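Local atomic coordinates of hydroxylacyl-CoA dehydrogenase (Streptomyces coelicolor, PDB entry 5BKA), a protein that belongs to the NTF2-like superfamily and probably takes part in assembling the polyketide antibiotic actinorhodin, though its exact reaction is uncertain. Residues Arg76-Asp81 with Ser97-Leu102; Leu118-Leu123 with His137-His142. One frame throughout, in Å; residues are numbered along the deposited sequence.

Interaction 1. Residues Arg76-Asp81 with Ser97-Leu102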
# COMPACT_ATOMS: atom_id res chain seq x y z
N ARG B 76 4.05 -15.60 -3.31
CA ARG B 76 4.19 -14.35 -4.03
C ARG B 76 3.19 -13.33 -3.50
O ARG B 76 2.10 -13.68 -3.05
CB ARG B 76 4.01 -14.54 -5.53
CG ARG B 76 5.17 -15.26 -6.20
CD ARG B 76 5.28 -14.88 -7.67
NE ARG B 76 6.63 -14.44 -8.02
CZ ARG B 76 6.91 -13.67 -9.06
NH1 ARG B 76 5.95 -13.25 -9.87
NH2 ARG B 76 8.17 -13.31 -9.31
N ARG B 77 3.57 -12.05 -3.56
CA ARG B 77 2.69 -10.96 -3.16
C ARG B 77 2.84 -9.83 -4.17
O ARG B 77 3.96 -9.38 -4.44
CB ARG B 77 3.02 -10.46 -1.75
CG ARG B 77 2.89 -11.50 -0.66
CD ARG B 77 1.43 -11.85 -0.37
NE ARG B 77 1.31 -12.92 0.61
CZ ARG B 77 0.25 -13.70 0.75
NH1 ARG B 77 -0.80 -13.54 -0.04
NH2 ARG B 77 0.24 -14.65 1.68
N HIS B 78 1.72 -9.38 -4.72
CA HIS B 78 1.69 -8.30 -5.70
C HIS B 78 1.16 -7.05 -5.01
O HIS B 78 -0.06 -6.85 -4.91
CB HIS B 78 0.84 -8.68 -6.90
CG HIS B 78 1.43 -9.77 -7.74
ND1 HIS B 78 1.48 -11.08 -7.32
CD2 HIS B 78 1.98 -9.75 -8.98
CE1 HIS B 78 2.04 -11.82 -8.26
NE2 HIS B 78 2.35 -11.04 -9.28
N TRP B 79 2.07 -6.20 -4.54
CA TRP B 79 1.69 -4.96 -3.88
C TRP B 79 1.35 -3.89 -4.91
O TRP B 79 2.00 -3.79 -5.95
CB TRP B 79 2.84 -4.47 -2.99
CG TRP B 79 2.88 -5.15 -1.66
CD1 TRP B 79 2.84 -6.49 -1.42
CD2 TRP B 79 2.98 -4.52 -0.37
NE1 TRP B 79 2.90 -6.73 -0.07
CE2 TRP B 79 2.99 -5.54 0.59
CE3 TRP B 79 3.06 -3.18 0.05
CZ2 TRP B 79 3.07 -5.27 1.96
CZ3 TRP B 79 3.14 -2.92 1.40
CH2 TRP B 79 3.14 -3.96 2.34
N PHE B 80 0.32 -3.10 -4.63
CA PHE B 80 -0.08 -1.97 -5.45
C PHE B 80 0.14 -0.67 -4.69
O PHE B 80 0.19 -0.64 -3.46
CB PHE B 80 -1.55 -2.07 -5.87
CG PHE B 80 -1.78 -2.91 -7.10
CD1 PHE B 80 -0.93 -3.94 -7.43
CD2 PHE B 80 -2.88 -2.66 -7.92
CE1 PHE B 80 -1.15 -4.72 -8.56
CE2 PHE B 80 -3.11 -3.43 -9.04
CZ PHE B 80 -2.24 -4.46 -9.37
N ASP B 81 0.27 0.43 -5.45
CA ASP B 81 0.43 1.74 -4.83
C ASP B 81 0.09 2.83 -5.84
O ASP B 81 0.28 2.66 -7.05
CB ASP B 81 1.85 1.95 -4.31
CG ASP B 81 1.90 2.89 -3.12
OD1 ASP B 81 1.40 2.52 -2.04
OD2 ASP B 81 2.44 4.01 -3.26
N SER B 97 -1.43 2.03 -11.81
CA SER B 97 -0.93 1.79 -10.46
C SER B 97 0.51 1.31 -10.51
O SER B 97 0.94 0.68 -11.49
CB SER B 97 -1.79 0.76 -9.72
OG SER B 97 -3.16 1.11 -9.76
N TYR B 98 1.25 1.61 -9.46
CA TYR B 98 2.53 0.96 -9.23
C TYR B 98 2.29 -0.45 -8.72
O TYR B 98 1.31 -0.72 -8.01
CB TYR B 98 3.37 1.73 -8.20
CG TYR B 98 3.79 3.12 -8.60
CD1 TYR B 98 3.61 3.59 -9.89
CD2 TYR B 98 4.38 3.98 -7.67
CE1 TYR B 98 3.99 4.87 -10.25
CE2 TYR B 98 4.76 5.25 -8.02
CZ TYR B 98 4.57 5.70 -9.31
OH TYR B 98 4.96 6.97 -9.65
N CYS B 99 3.18 -1.36 -9.07
CA CYS B 99 3.14 -2.71 -8.52
C CYS B 99 4.55 -3.18 -8.23
O CYS B 99 5.47 -2.96 -9.02
CB CYS B 99 2.43 -3.69 -9.46
SG CYS B 99 2.54 -5.44 -8.96
N LEU B 100 4.72 -3.86 -7.09
CA LEU B 100 6.00 -4.42 -6.68
C LEU B 100 5.76 -5.86 -6.27
O LEU B 100 4.94 -6.14 -5.38
CB LEU B 100 6.61 -3.62 -5.52
CG LEU B 100 7.92 -4.16 -4.93
CD1 LEU B 100 9.05 -4.15 -5.96
CD2 LEU B 100 8.33 -3.38 -3.69
N VAL B 101 6.46 -6.78 -6.92
CA VAL B 101 6.29 -8.20 -6.68
C VAL B 101 7.25 -8.63 -5.58
O VAL B 101 8.45 -8.32 -5.63
CB VAL B 101 6.51 -9.01 -7.96
CG1 VAL B 101 6.32 -10.50 -7.70
CG2 VAL B 101 5.57 -8.54 -9.06
N LEU B 102 6.72 -9.34 -4.59
CA LEU B 102 7.51 -9.94 -3.53
C LEU B 102 7.52 -11.45 -3.74
O LEU B 102 6.48 -12.05 -4.03
CB LEU B 102 6.94 -9.60 -2.15
CG LEU B 102 7.32 -8.28 -1.48
CD1 LEU B 102 6.81 -7.07 -2.27
CD2 LEU B 102 6.78 -8.24 -0.06
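The carbonyl oxygen Arg-77 O takes the N-H of Leu-102 in its own plane, a nearly straight bond (2.8 Å between Leu-102 N and Arg-77 O, 169° at the hydrogen), and also meets the CA-H of Val-101. The bond belongs to a long antiparallel hairpin, strands 74-87 and 93-105 of the curved sheet of the NTF2-like (SnoaL-like) fold. Arg-77, Trp-79 and Asp-81 form hydrogen-bonded pairs with Leu-102, Leu-100 and Tyr-98, while His-78 with Val-101 and Phe-80 with Cys-99 make the non-hydrogen-bonded pairs between them.

On the face bearing His-78, Phe-80, Cys-99 and Val-101, His-78 and Phe-80 pack against helix 10-26, whose Asp-26 is hydrogen-bonded through OD1 to His-78 ND1. Here Cys-99 SG stands anti to its own backbone N (chi1 172°), which brings the sulfur to Phe-80 CE1 at 3.8 Å, an oblique sulfur-aromatic contact, and to the edge of the His-78 ring. On its other side Phe-80 CD2 rests 4.0 Å from Ser-97 CB. Replacing Phe-80 with an alanine would probably open a gap between Cys-99 SG and Ser-97 CB and leave the Tyr-18 ring without its edge-to-face mate. Val-101 divides its methyls: CG2 lies 3.8 Å from His-78 CD2, and CG1 sits over the centre of the Arg-76 guanidinium, 3.5 Å from Arg-76 CZ.

The opposite face, with Arg-77, Trp-79, Asp-81, Tyr-98, Leu-100 and Leu-102, meets neighbouring subunits. Arg-77 bridges to Asp-141 of the second subunit, and Tyr-98 OH bonds Asp-26 of the third. Within the hairpin, Leu-102 sets CD1 over one face of the Trp-79 indole, 4.1 Å from Trp-79 CD1.

Interaction 2. Residues Leu118-Leu123 with His137-His142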
# COMPACT_ATOMS: atom_id res chain seq x y z
N LEU B 118 4.44 -1.01 -13.72
CA LEU B 118 3.29 -0.15 -13.93
C LEU B 118 2.13 -1.01 -14.42
O LEU B 118 2.31 -1.83 -15.33
CB LEU B 118 3.59 0.95 -14.95
CG LEU B 118 4.36 2.19 -14.48
CD1 LEU B 118 4.51 3.18 -15.62
CD2 LEU B 118 3.68 2.83 -13.30
N VAL B 119 0.96 -0.85 -13.81
CA VAL B 119 -0.22 -1.63 -14.15
C VAL B 119 -1.22 -0.70 -14.82
O VAL B 119 -1.79 0.19 -14.17
CB VAL B 119 -0.83 -2.31 -12.92
CG1 VAL B 119 -2.05 -3.11 -13.31
CG2 VAL B 119 0.20 -3.19 -12.24
N HIS B 120 -1.44 -0.89 -16.12
CA HIS B 120 -2.38 -0.10 -16.90
C HIS B 120 -3.67 -0.89 -17.05
O HIS B 120 -3.71 -1.91 -17.74
CB HIS B 120 -1.79 0.26 -18.26
CG HIS B 120 -0.49 1.00 -18.18
ND1 HIS B 120 -0.42 2.34 -17.90
CD2 HIS B 120 0.79 0.58 -18.35
CE1 HIS B 120 0.85 2.72 -17.89
NE2 HIS B 120 1.60 1.67 -18.16
N ASP B 121 -4.73 -0.41 -16.41
CA ASP B 121 -5.99 -1.13 -16.36
C ASP B 121 -7.09 -0.34 -17.05
O ASP B 121 -7.09 0.89 -17.06
CB ASP B 121 -6.41 -1.41 -14.91
CG ASP B 121 -5.70 -2.60 -14.31
OD1 ASP B 121 -5.02 -3.34 -15.06
OD2 ASP B 121 -5.84 -2.81 -13.08
N VAL B 122 -8.04 -1.08 -17.63
CA VAL B 122 -9.28 -0.52 -18.15
C VAL B 122 -10.43 -1.21 -17.42
O VAL B 122 -10.63 -2.42 -17.57
CB VAL B 122 -9.40 -0.70 -19.67
CG1 VAL B 122 -10.73 -0.15 -20.16
CG2 VAL B 122 -8.24 -0.02 -20.38
N LEU B 123 -11.16 -0.43 -16.62
CA LEU B 123 -12.25 -0.92 -15.78
C LEU B 123 -13.59 -0.55 -16.39
O LEU B 123 -13.74 0.54 -16.95
CB LEU B 123 -12.12 -0.36 -14.37
CG LEU B 123 -10.97 -0.90 -13.52
CD1 LEU B 123 -10.64 0.03 -12.37
CD2 LEU B 123 -11.29 -2.29 -13.02
N HIS B 137 -2.42 -4.22 -18.80
CA HIS B 137 -1.11 -4.22 -19.46
C HIS B 137 -0.05 -3.88 -18.42
O HIS B 137 -0.11 -2.82 -17.80
CB HIS B 137 -1.08 -3.23 -20.62
CG HIS B 137 -2.02 -3.57 -21.73
ND1 HIS B 137 -2.43 -2.66 -22.67
CD2 HIS B 137 -2.64 -4.74 -22.04
CE1 HIS B 137 -3.26 -3.24 -23.52
NE2 HIS B 137 -3.40 -4.50 -23.16
N VAL B 138 0.91 -4.79 -18.23
CA VAL B 138 1.95 -4.64 -17.23
C VAL B 138 3.28 -4.38 -17.93
O VAL B 138 3.68 -5.15 -18.82
CB VAL B 138 2.05 -5.89 -16.32
CG1 VAL B 138 3.12 -5.69 -15.26
CG2 VAL B 138 0.70 -6.18 -15.68
N THR B 139 3.95 -3.30 -17.54
CA THR B 139 5.29 -2.99 -18.01
C THR B 139 6.27 -3.06 -16.84
O THR B 139 5.88 -2.88 -15.68
CB THR B 139 5.35 -1.60 -18.66
OG1 THR B 139 4.94 -0.61 -17.70
CG2 THR B 139 4.43 -1.54 -19.87
N HIS B 140 7.53 -3.31 -17.16
CA HIS B 140 8.57 -3.50 -16.15
C HIS B 140 9.47 -2.27 -16.13
O HIS B 140 9.96 -1.83 -17.17
CB HIS B 140 9.39 -4.76 -16.43
CG HIS B 140 8.57 -6.01 -16.48
ND1 HIS B 140 7.68 -6.36 -15.49
CD2 HIS B 140 8.50 -7.00 -17.41
CE1 HIS B 140 7.10 -7.51 -15.80
NE2 HIS B 140 7.58 -7.91 -16.96
N ASP B 141 9.70 -1.73 -14.93
CA ASP B 141 10.45 -0.49 -14.80
C ASP B 141 11.91 -0.66 -15.21
O ASP B 141 12.55 0.32 -15.62
CB ASP B 141 10.36 0.04 -13.37
CG ASP B 141 9.01 0.64 -13.05
OD1 ASP B 141 8.28 1.03 -13.99
OD2 ASP B 141 8.66 0.73 -11.85
N HIS B 142 12.45 -1.87 -15.12
CA HIS B 142 13.83 -2.12 -15.50
C HIS B 142 13.99 -2.43 -16.98
O HIS B 142 15.12 -2.57 -17.45
CB HIS B 142 14.40 -3.27 -14.67
CG HIS B 142 13.77 -4.60 -14.95
ND1 HIS B 142 12.51 -4.93 -14.52
CD2 HIS B 142 14.24 -5.68 -15.62
CE1 HIS B 142 12.22 -6.16 -14.91
NE2 HIS B 142 13.25 -6.64 -15.58
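Leu-118 and Thr-139 meet closely in both backbone and side chain: each N-H bonds the other's carbonyl, and Leu-118 CB touches Thr-139 OG1 at 3.4 Å. The hydroxyl oxygen reaches that carbon because it lies between its own backbone N and carbonyl carbon (chi1 59°). This is the antiparallel hairpin of strands 112-124 and 132-140, continuing the NTF2-like sheet. His-120 and His-137 form the second hydrogen-bonded pair, with nearly straight bonds of 2.9 Å both from His-120 N to His-137 O and from His-137 N to His-120 O; the edge of the His-120 ring also lies beside His-137 O.

Farther out the same face, partly exposed, is looser. His-120 NE2 stays 4.1 Å from Thr-139 OG1, too far for a hydrogen bond, and the two side chains cross at about a right angle. Past the strand end, Asp-141 OD1 approaches Leu-118 CG at 4.1 Å, while its carboxylate is engaged elsewhere, by Ser-116 and by Arg-77 of the third subunit. Since no side-chain hydrogen bond links the two segments, their pairing rests on the four backbone bonds, and the polar side chains add mainly van der Waals contact.

Overall arrangement
Interactions 1 and 2 are successive antiparallel hairpins of one mixed sheet, their centres about 11 Å apart, joined where strand 93-105 runs beside strand 112-124. At that seam Ser-97 O and Val-119 N, 2.8 Å apart, probably form a hydrogen bond. Side chains mesh on both faces of the seam: Tyr-98 CD1 packs 3.5 Å from Leu-118 CD2, and Cys-99 CB lies 3.6 Å from Val-119 CG2. Between subunits the two contacts are linked again, since Arg-77 of interaction 1 forms a salt bridge with Asp-141 of the second subunit, the residue that in this chain belongs to interaction 2. Both contacts thus contribute to the sheet and to the interfaces of the three-chain assembly.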